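Cytochrome P450 RhF (Acinetobacter radioresistens, PDB 6RO8) is, in this chain, the heme domain of a longer cytochrome P450 that probably carries out monooxygenation with molecular oxygen, its other parts probably forming a flavin and iron-sulfur reductase. Local coordinates at residues 67-70 with 71-75; 88-91 with 92-96; 99-102 with 103-107; 287-290 with 291-294; 384-387 with 388-392. One frame throughout, in Å; residues are numbered along the deposited sequence.

Interaction 1: residues 67-70 with 71-75; sequences TRYE and DVKAI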
loop_
_atom_site.group_PDB
_atom_site.type_symbol
_atom_site.label_atom_id
_atom_site.label_comp_id
_atom_site.label_asym_id
_atom_site.label_seq_id
_atom_site.Cartn_x
_atom_site.Cartn_y
_atom_site.Cartn_z
ATOM N N THR A 67 5.860 17.376 -1.508
ATOM C CA THR A 67 4.460 17.553 -1.137
ATOM C C THR A 67 3.525 17.838 -2.300
ATOM O O THR A 67 2.319 17.633 -2.149
ATOM C CB THR A 67 4.313 18.690 -0.117
ATOM O OG1 THR A 67 4.622 19.939 -0.746
ATOM C CG2 THR A 67 5.227 18.462 1.107
ATOM N N ARG A 68 4.035 18.274 -3.452
ATOM C CA ARG A 68 3.204 18.740 -4.556
ATOM C C ARG A 68 3.014 17.687 -5.639
ATOM O O ARG A 68 3.871 16.827 -5.852
ATOM C CB ARG A 68 3.809 19.989 -5.185
ATOM C CG ARG A 68 3.546 21.227 -4.369
ATOM C CD ARG A 68 3.915 22.450 -5.135
ATOM N NE ARG A 68 3.473 23.623 -4.408
ATOM C CZ ARG A 68 3.774 24.864 -4.757
ATOM N NH1 ARG A 68 4.527 25.075 -5.824
ATOM N NH2 ARG A 68 3.337 25.883 -4.030
ATOM N N TYR A 69 1.897 17.816 -6.369
ATOM C CA TYR A 69 1.527 16.815 -7.367
ATOM C C TYR A 69 2.553 16.739 -8.497
ATOM O O TYR A 69 3.012 15.650 -8.861
ATOM C CB TYR A 69 0.126 17.106 -7.915
ATOM C CG TYR A 69 -0.315 16.111 -8.977
ATOM C CD1 TYR A 69 -0.985 14.944 -8.632
ATOM C CD2 TYR A 69 -0.030 16.326 -10.321
ATOM C CE1 TYR A 69 -1.362 14.039 -9.585
ATOM C CE2 TYR A 69 -0.402 15.416 -11.282
ATOM C CZ TYR A 69 -1.078 14.282 -10.911
ATOM O OH TYR A 69 -1.455 13.372 -11.876
ATOM N N GLU A 70 2.932 17.884 -9.069
ATOM C CA GLU A 70 3.854 17.846 -10.201
ATOM C C GLU A 70 5.234 17.326 -9.796
ATOM O O GLU A 70 5.842 16.546 -10.537
ATOM C CB GLU A 70 3.962 19.225 -10.845
ATOM C CG GLU A 70 2.773 19.628 -11.710
ATOM C CD GLU A 70 2.435 18.620 -12.815
ATOM O OE1 GLU A 70 3.330 17.864 -13.258
ATOM O OE2 GLU A 70 1.260 18.590 -13.250
ATOM N N ASP A 71 5.746 17.731 -8.626
ATOM C CA ASP A 71 7.048 17.236 -8.182
ATOM C C ASP A 71 7.023 15.724 -7.990
ATOM O O ASP A 71 7.911 15.012 -8.482
ATOM C CB ASP A 71 7.480 17.900 -6.870
ATOM C CG ASP A 71 7.584 19.409 -6.959
ATOM O OD1 ASP A 71 7.960 19.929 -8.033
ATOM O OD2 ASP A 71 7.298 20.071 -5.929
ATOM N N VAL A 72 6.017 15.218 -7.252
ATOM C CA VAL A 72 5.934 13.784 -6.983
ATOM C C VAL A 72 5.842 13.004 -8.292
ATOM O O VAL A 72 6.539 12.000 -8.487
ATOM C CB VAL A 72 4.748 13.480 -6.046
ATOM C CG1 VAL A 72 4.469 11.947 -5.957
ATOM C CG2 VAL A 72 4.990 14.098 -4.655
ATOM N N LYS A 73 5.018 13.480 -9.229
ATOM C CA LYS A 73 4.935 12.819 -10.523
ATOM C C LYS A 73 6.273 12.868 -11.244
ATOM O O LYS A 73 6.723 11.862 -11.809
ATOM C CB LYS A 73 3.836 13.457 -11.374
ATOM C CG LYS A 73 3.469 12.628 -12.588
ATOM C CD LYS A 73 2.060 12.910 -13.071
ATOM C CE LYS A 73 2.082 13.580 -14.434
ATOM N NZ LYS A 73 0.751 13.483 -15.102
ATOM N N ALA A 74 6.932 14.025 -11.222
ATOM C CA ALA A 74 8.195 14.164 -11.940
ATOM C C ALA A 74 9.224 13.151 -11.443
ATOM O O ALA A 74 9.889 12.478 -12.241
ATOM C CB ALA A 74 8.714 15.586 -11.787
ATOM N N ILE A 75 9.335 12.998 -10.118
ATOM C CA ILE A 75 10.276 12.036 -9.554
ATOM C C ILE A 75 9.895 10.597 -9.932
ATOM O O ILE A 75 10.767 9.779 -10.270
ATOM C CB ILE A 75 10.388 12.264 -8.033
ATOM C CG1 ILE A 75 11.046 13.624 -7.770
ATOM C CG2 ILE A 75 11.193 11.163 -7.349
ATOM C CD1 ILE A 75 10.465 14.402 -6.600
#
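The first turn of helix 69-77 brings Arg68 and Tyr69 against Asp71, Val72 and Lys73, directly after strand 63-66. Arg68 occupies the N-cap position, and its carbonyl O receives Val72 N at 3.0 Å. One residue on, Lys73 N donates to Tyr69 O at 3.0 Å; Ala74 N does the same to Glu70 O at 2.8 Å, and the helix is under way. On one flank CB of Arg68 meets carboxylate atom OD2 of Asp71 at 3.6 Å, while the arginine chain runs on, extended from CG to NE, to reach Arg50 O with its guanidinium. Asp71 uses its other oxygen, OD1, for Ser331 OG.

In the P450 fold this helix follows a strand of the mixed sheet and packs back on it, Asp71, Val72 and Ile75 all touching Val66. The other flank belongs to Tyr69 and Lys73. With CG anti to the backbone N (chi1 179°), the Tyr69 ring runs obliquely across the lysine chain, and CD of Lys73 lies 3.7 Å from Tyr69 OH and 3.9 Å from Tyr69 CE2. The phenol ends on Glu370 O, and its ring stacks with His354. The side chain of Lys73 comes about 4 Å from that of Tyr376, a heme-binding residue.

Interaction 2: residues 88-91 with 92-96; sequences LEKL and TPSCP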
loop_
_atom_site.group_PDB
_atom_site.type_symbol
_atom_site.label_atom_id
_atom_site.label_comp_id
_atom_site.label_asym_id
_atom_site.label_seq_id
_atom_site.Cartn_x
_atom_site.Cartn_y
_atom_site.Cartn_z
ATOM N N LEU A 88 11.828 -0.569 -0.131
ATOM C CA LEU A 88 11.540 -1.539 0.922
ATOM C C LEU A 88 12.608 -1.533 2.007
ATOM O O LEU A 88 12.659 -2.446 2.844
ATOM C CB LEU A 88 11.387 -2.941 0.340
ATOM C CG LEU A 88 10.279 -3.146 -0.696
ATOM C CD1 LEU A 88 10.413 -4.548 -1.262
ATOM C CD2 LEU A 88 8.843 -2.892 -0.111
ATOM N N GLU A 89 13.439 -0.498 2.018
ATOM C CA GLU A 89 14.497 -0.356 2.999
ATOM C C GLU A 89 13.934 -0.044 4.380
ATOM O O GLU A 89 12.942 0.671 4.524
ATOM C CB GLU A 89 15.432 0.747 2.527
ATOM C CG GLU A 89 16.561 1.161 3.448
ATOM C CD GLU A 89 17.266 2.363 2.884
ATOM O OE1 GLU A 89 16.877 3.497 3.230
ATOM O OE2 GLU A 89 18.170 2.174 2.050
ATOM N N LYS A 90 14.589 -0.573 5.409
ATOM C CA LYS A 90 14.081 -0.390 6.758
ATOM C C LYS A 90 14.295 1.051 7.197
ATOM O O LYS A 90 15.396 1.591 7.099
ATOM C CB LYS A 90 14.746 -1.359 7.732
ATOM C CG LYS A 90 14.228 -1.164 9.148
ATOM C CD LYS A 90 14.675 -2.229 10.142
ATOM C CE LYS A 90 13.963 -2.082 11.506
ATOM N NZ LYS A 90 14.357 -0.917 12.360
ATOM N N LEU A 91 13.225 1.687 7.660
ATOM C CA LEU A 91 13.277 3.122 7.888
ATOM C C LEU A 91 14.274 3.465 8.986
ATOM O O LEU A 91 15.217 4.234 8.771
ATOM C CB LEU A 91 11.885 3.632 8.235
ATOM C CG LEU A 91 11.776 5.141 8.270
ATOM C CD1 LEU A 91 11.963 5.686 6.866
ATOM C CD2 LEU A 91 10.408 5.460 8.794
ATOM N N THR A 92 14.077 2.905 10.171
ATOM C CA THR A 92 14.999 3.205 11.258
ATOM C C THR A 92 15.988 2.056 11.447
ATOM O O THR A 92 15.610 0.879 11.339
ATOM C CB THR A 92 14.234 3.454 12.560
ATOM O OG1 THR A 92 13.963 2.210 13.209
ATOM C CG2 THR A 92 12.905 4.147 12.269
ATOM N N PRO A 93 17.266 2.353 11.681
ATOM C CA PRO A 93 18.269 1.280 11.750
ATOM C C PRO A 93 17.919 0.220 12.781
ATOM O O PRO A 93 17.329 0.499 13.830
ATOM C CB PRO A 93 19.555 2.018 12.129
ATOM C CG PRO A 93 19.376 3.357 11.548
ATOM C CD PRO A 93 17.891 3.682 11.671
ATOM N N SER A 94 18.284 -1.015 12.460
ATOM C CA SER A 94 17.996 -2.125 13.345
ATOM C C SER A 94 18.972 -2.100 14.514
ATOM O O SER A 94 20.165 -1.833 14.335
ATOM C CB SER A 94 18.074 -3.443 12.573
ATOM O OG SER A 94 17.558 -3.310 11.250
ATOM N N CYS A 95 18.464 -2.324 15.716
ATOM C CA CYS A 95 19.361 -2.453 16.845
ATOM C C CYS A 95 20.159 -3.750 16.697
ATOM O O CYS A 95 19.667 -4.725 16.115
ATOM C CB CYS A 95 18.586 -2.396 18.175
ATOM S SG CYS A 95 18.636 -0.701 19.035
ATOM N N PRO A 96 21.408 -3.778 17.161
ATOM C CA PRO A 96 22.315 -4.884 16.805
ATOM C C PRO A 96 21.812 -6.270 17.158
ATOM O O PRO A 96 22.171 -7.251 16.491
ATOM C CB PRO A 96 23.585 -4.558 17.614
ATOM C CG PRO A 96 23.579 -3.126 17.797
ATOM C CD PRO A 96 22.085 -2.732 17.933
#
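Lys90 and Thr92 make the polar part of this contact, which lies within the loop between strand 82-83 and helix 96-104. Lys90 NZ is modelled as a donor to Thr92 O, but at 2.4 Å the separation is too short to be trusted in detail. A second, weak hydrogen bond links Lys90 NZ to Thr92 OG1 at 3.3 Å, so that backbone and side-chain oxygens of one threonine both face the same ammonium group. The lysine chain is extended as far as CE and turns only at its last torsion (chi4 -71°), which folds NZ back to the threonine.

Van der Waals contacts accompany these bonds. CG of Lys90 lies 3.3 Å from Thr92 O, and CD of the same lysine is 3.3 Å from Ser94 OG. Across the peptide between Leu91 and Thr92, the CB of Leu91 and CG2 of Thr92 are 4.2 Å apart, while the leucine side chain reaches Tyr63 and Arg321 of the mixed sheet.

Cys95 is at the N-cap position of helix 96-104. The lysine thus folds onto the backbone two residues on, within the surface loop that follows strand 82-83, in the P450 region between the B and C helices.

Interaction 3: residues 99-102 with 103-107; sequences LKIL and EKYKY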
loop_
_atom_site.group_PDB
_atom_site.type_symbol
_atom_site.label_atom_id
_atom_site.label_comp_id
_atom_site.label_asym_id
_atom_site.label_seq_id
_atom_site.Cartn_x
_atom_site.Cartn_y
_atom_site.Cartn_z
ATOM N N LEU A 99 19.701 -7.480 14.472
ATOM C CA LEU A 99 20.432 -7.850 13.271
ATOM C C LEU A 99 20.839 -9.315 13.314
ATOM O O LEU A 99 20.885 -9.980 12.269
ATOM C CB LEU A 99 21.646 -6.935 13.103
ATOM C CG LEU A 99 21.276 -5.545 12.567
ATOM C CD1 LEU A 99 22.483 -4.648 12.415
ATOM C CD2 LEU A 99 20.537 -5.674 11.239
ATOM N N LYS A 100 21.087 -9.857 14.503
ATOM C CA LYS A 100 21.482 -11.250 14.565
ATOM C C LYS A 100 20.317 -12.202 14.729
ATOM O O LYS A 100 20.446 -13.375 14.354
ATOM C CB LYS A 100 22.444 -11.481 15.680
ATOM C CG LYS A 100 23.775 -11.451 15.131
ATOM C CD LYS A 100 24.165 -10.063 14.477
ATOM C CE LYS A 100 25.368 -10.149 13.553
ATOM N NZ LYS A 100 26.354 -11.050 14.164
ATOM N N ILE A 101 19.156 -11.715 15.168
ATOM C CA ILE A 101 17.974 -12.544 15.037
ATOM C C ILE A 101 17.785 -12.859 13.564
ATOM O O ILE A 101 17.716 -14.028 13.158
ATOM C CB ILE A 101 16.752 -11.846 15.661
ATOM C CG1 ILE A 101 16.832 -11.887 17.186
ATOM C CG2 ILE A 101 15.466 -12.490 15.154
ATOM C CD1 ILE A 101 16.031 -10.784 17.896
ATOM N N LEU A 102 17.876 -11.812 12.733
ATOM C CA LEU A 102 17.799 -11.970 11.286
ATOM C C LEU A 102 18.910 -12.875 10.762
ATOM O O LEU A 102 18.674 -13.698 9.875
ATOM C CB LEU A 102 17.853 -10.596 10.620
ATOM C CG LEU A 102 16.649 -9.684 10.903
ATOM C CD1 LEU A 102 16.796 -8.296 10.280
ATOM C CD2 LEU A 102 15.367 -10.336 10.421
ATOM N N GLU A 103 20.134 -12.720 11.283
ATOM C CA GLU A 103 21.232 -13.588 10.875
ATOM C C GLU A 103 20.917 -15.049 11.170
ATOM O O GLU A 103 21.273 -15.940 10.387
ATOM C CB GLU A 103 22.517 -13.170 11.592
ATOM C CG GLU A 103 23.381 -12.211 10.819
ATOM C CD GLU A 103 24.102 -12.889 9.689
ATOM O OE1 GLU A 103 24.408 -14.094 9.821
ATOM O OE2 GLU A 103 24.355 -12.219 8.667
ATOM N N LYS A 104 20.266 -15.314 12.309
ATOM C CA LYS A 104 19.868 -16.676 12.646
ATOM C C LYS A 104 18.984 -17.267 11.558
ATOM O O LYS A 104 19.134 -18.438 11.196
ATOM C CB LYS A 104 19.156 -16.701 14.002
ATOM C CG LYS A 104 18.632 -18.083 14.408
ATOM C CD LYS A 104 17.146 -18.069 14.825
ATOM C CE LYS A 104 16.641 -19.486 15.195
ATOM N NZ LYS A 104 16.087 -20.265 14.026
ATOM N N TYR A 105 18.067 -16.472 11.013
ATOM C CA TYR A 105 17.205 -16.918 9.931
ATOM C C TYR A 105 17.848 -16.756 8.555
ATOM O O TYR A 105 17.176 -16.994 7.545
ATOM C CB TYR A 105 15.861 -16.174 9.989
ATOM C CG TYR A 105 15.065 -16.545 11.222
ATOM C CD1 TYR A 105 14.342 -17.734 11.275
ATOM C CD2 TYR A 105 15.068 -15.733 12.341
ATOM C CE1 TYR A 105 13.637 -18.093 12.405
ATOM C CE2 TYR A 105 14.361 -16.080 13.472
ATOM C CZ TYR A 105 13.649 -17.263 13.501
ATOM O OH TYR A 105 12.949 -17.613 14.637
ATOM N N LYS A 106 19.130 -16.397 8.499
ATOM C CA LYS A 106 19.823 -16.081 7.248
ATOM C C LYS A 106 18.941 -15.231 6.339
ATOM O O LYS A 106 18.732 -15.533 5.163
ATOM C CB LYS A 106 20.295 -17.351 6.531
ATOM C CG LYS A 106 21.321 -18.178 7.306
ATOM C CD LYS A 106 22.688 -17.500 7.397
ATOM C CE LYS A 106 23.618 -18.192 8.421
ATOM N NZ LYS A 106 24.272 -17.245 9.386
ATOM N N TYR A 107 18.412 -14.154 6.910
ATOM C CA TYR A 107 17.476 -13.290 6.199
ATOM C C TYR A 107 18.167 -12.625 5.017
ATOM O O TYR A 107 19.236 -12.027 5.162
ATOM C CB TYR A 107 16.926 -12.246 7.170
ATOM C CG TYR A 107 15.934 -11.246 6.639
ATOM C CD1 TYR A 107 14.602 -11.596 6.422
ATOM C CD2 TYR A 107 16.306 -9.922 6.437
ATOM C CE1 TYR A 107 13.665 -10.653 5.973
ATOM C CE2 TYR A 107 15.394 -8.978 5.990
ATOM C CZ TYR A 107 14.076 -9.342 5.762
ATOM O OH TYR A 107 13.179 -8.388 5.318
#
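The side chains of Leu102 and Tyr107 run alongside each other just where helix 96-104 ends. Methyl CD2 of Leu102 sits over one face of the Tyr107 ring in a CH-pi contact, 4.2 Å from the centroid and 23° off the normal. It is displaced toward the rim, and its nearest ring atom is Tyr107 CG at 3.9 Å. Next to it Ile101 and Tyr105 make an apolar contact, CG2 of Ile101 4.1 Å from CE2 of Tyr105. On the solvent side Lys100 runs alongside Glu103, its CE 4.0 Å from CG of the glutamate.

The backbone sets these side chains in place. Helical bonds from Glu103 N to Leu99 O and from Lys104 N to Lys100 O still have the regular spacing. Then Lys106, with a positive phi of 42°, reverses the chain: Tyr107 N returns to Leu102 O at 3.0 Å, and Lys106 N to Glu103 O at 2.9 Å. That reversal brings the tyrosine, CG anti to its own N (chi1 -180°), back beside the leucine. Lys106 NZ also makes a salt bridge with Glu103 OE1 at 3.2 Å, weak as a hydrogen bond.

Farther out, helix 207-233 receives both aromatic residues. Tyr105 OH is hydrogen-bonded to Glu215, Tyr107 packs edge-to-face with Trp221, and Ile101 touches Leu211. The whole is a Schellman motif with Lys106 as its C-prime residue, terminating helix 96-104 at the protein surface.

Interaction 4: residues 287-290 with 291-294; sequences LADR and KVWK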
loop_
_atom_site.group_PDB
_atom_site.type_symbol
_atom_site.label_atom_id
_atom_site.label_comp_id
_atom_site.label_asym_id
_atom_site.label_seq_id
_atom_site.Cartn_x
_atom_site.Cartn_y
_atom_site.Cartn_z
ATOM N N LEU A 287 -19.483 5.979 3.813
ATOM C CA LEU A 287 -20.511 5.788 4.833
ATOM C C LEU A 287 -20.725 7.033 5.669
ATOM O O LEU A 287 -21.754 7.133 6.360
ATOM C CB LEU A 287 -20.154 4.622 5.753
ATOM C CG LEU A 287 -20.447 3.231 5.197
ATOM C CD1 LEU A 287 -20.266 2.202 6.287
ATOM C CD2 LEU A 287 -21.835 3.155 4.645
ATOM N N ALA A 288 -19.789 7.978 5.615
ATOM C CA ALA A 288 -19.897 9.194 6.402
ATOM C C ALA A 288 -20.613 10.313 5.660
ATOM O O ALA A 288 -21.170 11.206 6.308
ATOM C CB ALA A 288 -18.509 9.663 6.839
ATOM N N ASP A 289 -20.621 10.275 4.330
ATOM C CA ASP A 289 -21.332 11.245 3.495
ATOM C C ASP A 289 -22.626 10.580 3.018
ATOM O O ASP A 289 -22.672 9.924 1.974
ATOM C CB ASP A 289 -20.438 11.696 2.344
ATOM C CG ASP A 289 -20.917 12.969 1.683
ATOM O OD1 ASP A 289 -22.132 13.273 1.748
ATOM O OD2 ASP A 289 -20.071 13.658 1.077
ATOM N N ARG A 290 -23.691 10.758 3.804
ATOM C CA ARG A 290 -24.942 10.050 3.542
ATOM C C ARG A 290 -25.511 10.408 2.176
ATOM O O ARG A 290 -26.115 9.561 1.501
ATOM C CB ARG A 290 -25.952 10.361 4.645
ATOM C CG ARG A 290 -25.449 10.048 6.041
ATOM C CD ARG A 290 -24.789 8.688 6.078
ATOM N NE ARG A 290 -25.749 7.608 5.896
ATOM C CZ ARG A 290 -25.426 6.323 5.815
ATOM N NH1 ARG A 290 -24.146 5.953 5.872
ATOM N NH2 ARG A 290 -26.384 5.411 5.650
ATOM N N LYS A 291 -25.332 11.659 1.752
ATOM C CA LYS A 291 -25.738 12.043 0.407
ATOM C C LYS A 291 -24.983 11.202 -0.620
ATOM O O LYS A 291 -25.579 10.651 -1.550
ATOM C CB LYS A 291 -25.496 13.543 0.185
ATOM C CG LYS A 291 -26.302 14.545 1.076
ATOM C CD LYS A 291 -26.009 14.421 2.607
ATOM C CE LYS A 291 -24.548 14.754 2.983
ATOM N NZ LYS A 291 -24.053 14.059 4.233
ATOM N N VAL A 292 -23.672 11.030 -0.424
ATOM C CA VAL A 292 -22.880 10.222 -1.351
ATOM C C VAL A 292 -23.318 8.759 -1.304
ATOM O O VAL A 292 -23.371 8.076 -2.335
ATOM C CB VAL A 292 -21.373 10.388 -1.049
ATOM C CG1 VAL A 292 -20.558 9.262 -1.683
ATOM C CG2 VAL A 292 -20.874 11.744 -1.546
ATOM N N TRP A 293 -23.668 8.262 -0.115
ATOM C CA TRP A 293 -23.934 6.834 0.035
ATOM C C TRP A 293 -25.226 6.430 -0.669
ATOM O O TRP A 293 -25.280 5.395 -1.353
ATOM C CB TRP A 293 -23.992 6.476 1.522
ATOM C CG TRP A 293 -24.322 5.041 1.801
ATOM C CD1 TRP A 293 -25.497 4.554 2.267
ATOM C CD2 TRP A 293 -23.458 3.905 1.633
ATOM N NE1 TRP A 293 -25.429 3.189 2.402
ATOM C CE2 TRP A 293 -24.187 2.765 2.022
ATOM C CE3 TRP A 293 -22.142 3.747 1.198
ATOM C CZ2 TRP A 293 -23.649 1.481 1.983
ATOM C CZ3 TRP A 293 -21.607 2.472 1.158
ATOM C CH2 TRP A 293 -22.359 1.356 1.545
ATOM N N LYS A 294 -26.289 7.226 -0.521
ATOM C CA LYS A 294 -27.513 6.842 -1.208
ATOM C C LYS A 294 -27.403 7.072 -2.699
ATOM O O LYS A 294 -28.071 6.376 -3.468
ATOM C CB LYS A 294 -28.722 7.561 -0.601
ATOM C CG LYS A 294 -29.053 7.043 0.823
ATOM C CD LYS A 294 -30.338 6.119 0.862
ATOM C CE LYS A 294 -30.114 4.978 1.896
ATOM N NZ LYS A 294 -29.812 5.456 3.302
#
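Asp289 and Lys291 are joined by a salt bridge, with OD1 of the aspartate 3.2 Å from NZ of the lysine. The Lys291 chain, bent at chi2 and chi3, doubles back to bring its amine there, and the two side chains run roughly perpendicular. Asp289 is the N-cap residue of helix 290-298: the same OD1 accepts a weak capping bond from Val292 N at 3.5 Å, and Asp289 O takes Trp293 N at 2.8 Å. Lys294 N follows, donating to Arg290 O.

Arg290 folds back through bends at chi2 and chi3 (-46° and -69°), and its NH1 gives Leu287 O a bond of 2.7 Å, with that oxygen almost in the guanidinium plane. This fixes the group flat on the indole of Trp293, with centres 4.6 Å apart and planes 26° from parallel. Next to it, CD2 of Leu287 stands almost exactly above the six-membered ring of Trp293, 3.3 Å from the centroid, a CH-pi contact. Arg290 NH2 and Lys294 NZ lie 4.2 Å apart, although each has an oxygen acceptor nearby, Leu405 O for the arginine and, weakly, Pro403 O for the lysine.

Trp293 NE1 also binds Pro403 O. The tight turn from helix 273-288 into helix 290-298 is thus packed against residues 403-405 and strand 406-407, with Leu287 on Leu405 and Leu407, while Val292 and Trp293 lean on Leu286 of helix 273-288.

Interaction 5: residues 384-387 with 388-392; sequences KNIG and RMEMC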
loop_
_atom_site.group_PDB
_atom_site.type_symbol
_atom_site.label_atom_id
_atom_site.label_comp_id
_atom_site.label_asym_id
_atom_site.label_seq_id
_atom_site.Cartn_x
_atom_site.Cartn_y
_atom_site.Cartn_z
ATOM N N LYS A 384 -3.064 -2.843 -9.469
ATOM C CA LYS A 384 -4.044 -1.778 -9.255
ATOM C C LYS A 384 -5.456 -2.245 -9.617
ATOM O O LYS A 384 -6.426 -1.908 -8.925
ATOM C CB LYS A 384 -3.671 -0.513 -10.051
ATOM C CG LYS A 384 -3.557 -0.681 -11.589
ATOM C CD LYS A 384 -3.258 0.665 -12.283
ATOM C CE LYS A 384 -3.053 0.491 -13.798
ATOM N NZ LYS A 384 -3.091 1.795 -14.533
ATOM N N ASN A 385 -5.599 -3.050 -10.671
ATOM C CA ASN A 385 -6.967 -3.428 -11.011
ATOM C C ASN A 385 -7.509 -4.521 -10.109
ATOM O O ASN A 385 -8.718 -4.595 -9.910
ATOM C CB ASN A 385 -7.082 -3.834 -12.474
ATOM C CG ASN A 385 -6.986 -2.652 -13.391
ATOM O OD1 ASN A 385 -7.447 -1.561 -13.074
ATOM N ND2 ASN A 385 -6.321 -2.838 -14.499
ATOM N N ILE A 386 -6.659 -5.367 -9.544
ATOM C CA ILE A 386 -7.141 -6.280 -8.515
ATOM C C ILE A 386 -7.638 -5.481 -7.317
ATOM O O ILE A 386 -8.741 -5.712 -6.802
ATOM C CB ILE A 386 -6.043 -7.284 -8.117
ATOM C CG1 ILE A 386 -5.704 -8.195 -9.300
ATOM C CG2 ILE A 386 -6.493 -8.083 -6.911
ATOM C CD1 ILE A 386 -4.300 -8.875 -9.177
ATOM N N GLY A 387 -6.850 -4.491 -6.893
ATOM C CA GLY A 387 -7.281 -3.628 -5.800
ATOM C C GLY A 387 -8.603 -2.930 -6.074
ATOM O O GLY A 387 -9.472 -2.863 -5.189
ATOM N N ARG A 388 -8.777 -2.403 -7.306
ATOM C CA ARG A 388 -10.005 -1.694 -7.656
ATOM C C ARG A 388 -11.177 -2.649 -7.653
ATOM O O ARG A 388 -12.263 -2.337 -7.149
ATOM C CB ARG A 388 -9.874 -1.070 -9.039
ATOM C CG ARG A 388 -9.000 0.151 -9.142
ATOM C CD ARG A 388 -8.645 0.438 -10.591
ATOM N NE ARG A 388 -8.070 1.772 -10.714
ATOM C CZ ARG A 388 -7.152 2.091 -11.612
ATOM N NH1 ARG A 388 -6.713 1.168 -12.456
ATOM N NH2 ARG A 388 -6.666 3.322 -11.662
ATOM N N MET A 389 -10.973 -3.815 -8.262
ATOM C CA MET A 389 -12.013 -4.825 -8.336
ATOM C C MET A 389 -12.494 -5.213 -6.943
ATOM O O MET A 389 -13.698 -5.302 -6.708
ATOM C CB MET A 389 -11.470 -6.025 -9.086
ATOM C CG MET A 389 -12.312 -7.236 -9.059
ATOM S SD MET A 389 -11.411 -8.465 -8.118
ATOM C CE MET A 389 -10.151 -8.986 -9.265
ATOM N N GLU A 390 -11.577 -5.426 -5.986
ATOM C CA GLU A 390 -12.032 -5.863 -4.667
ATOM C C GLU A 390 -12.789 -4.751 -3.957
ATOM O O GLU A 390 -13.789 -5.015 -3.283
ATOM C CB GLU A 390 -10.858 -6.352 -3.828
ATOM C CG GLU A 390 -10.161 -7.554 -4.415
ATOM C CD GLU A 390 -9.058 -8.074 -3.528
ATOM O OE1 GLU A 390 -9.328 -8.391 -2.353
ATOM O OE2 GLU A 390 -7.913 -8.157 -4.012
ATOM N N MET A 391 -12.374 -3.496 -4.158
ATOM C CA MET A 391 -13.068 -2.383 -3.519
ATOM C C MET A 391 -14.490 -2.212 -4.066
ATOM O O MET A 391 -15.440 -2.024 -3.296
ATOM C CB MET A 391 -12.233 -1.117 -3.695
ATOM C CG MET A 391 -10.922 -1.140 -2.872
ATOM S SD MET A 391 -9.919 0.271 -3.359
ATOM C CE MET A 391 -10.756 1.642 -2.547
ATOM N N CYS A 392 -14.677 -2.307 -5.384
ATOM C CA CYS A 392 -16.040 -2.216 -5.934
ATOM C C CYS A 392 -16.962 -3.300 -5.389
ATOM O O CYS A 392 -18.064 -2.992 -4.921
ATOM C CB CYS A 392 -15.990 -2.243 -7.461
ATOM S SG CYS A 392 -14.936 -0.934 -8.129
HETATM O O HOH W 1 -4.144 3.605 -13.246
#
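Arg388 reaches back along its helix to Lys384 and Asn385, one turn earlier. Its CB lies 3.6 Å from Lys384 O, the acceptor of the Arg388 backbone N-H, and CG is closer to that carbonyl oxygen, at 3.3 Å. The chain then runs extended through CD, which comes within 3.4 Å of Asn385 OD1. At the tip, NH1 donates to the same amide oxygen at 2.9 Å; OD1 sits at the guanidinium edge, only 5° out of its plane, whereas the donor is tilted 33° from the plane of the asparagine carbonyl. NH1 also touches CD of Lys384 at 3.5 Å, since the lysine lies alongside. NH2 binds water 1 at 3.0 Å and forms a salt bridge with Glu308.

Lys384 and Arg388 carry like charges, their NZ and NH1 4.2 Å apart, a pairing that the water and Glu308 probably ease. The water accepts from both Lys384 NZ and Arg388 NH2, and NZ has a further partner in Gln380 OE1.

Another flank of the helix is buried. There Ile386 CG2 meets Glu390 OE2 at 3.2 Å, the two side chains running alongside each other, and Ile386 also touches the heme. Met391 packs between helices 273-288 and 303-314, near Ala278 and Val307.

Helix 384-401 begins just after Cys381, the axial ligand of the heme iron. This placement is that of the P450 L helix, which leads away from the cysteine-ligand loop and lines the proximal side of the heme.

The five contacts are in series along the chain and spread around the heme domain. Interaction 5 lies nearest the cofactor, with the side chain of Ile386 about 4 Å from the heme (nearest atoms); in interaction 1 the side chain of Val72 is about 9 Å from the heme. Interactions 2 and 3 are the pair that touch, through Ser94 CB and Leu99 CD2 at 3.6 Å, and they carry the chain from the loop into helix 96-104; their nearest side chains, Leu91 and Tyr107, are about 13 and 12 Å from the bound histidine. Interaction 4 lies across the chain's centre from both, its centre 49 Å from that of interaction 3, and 21 Å from that of interaction 5.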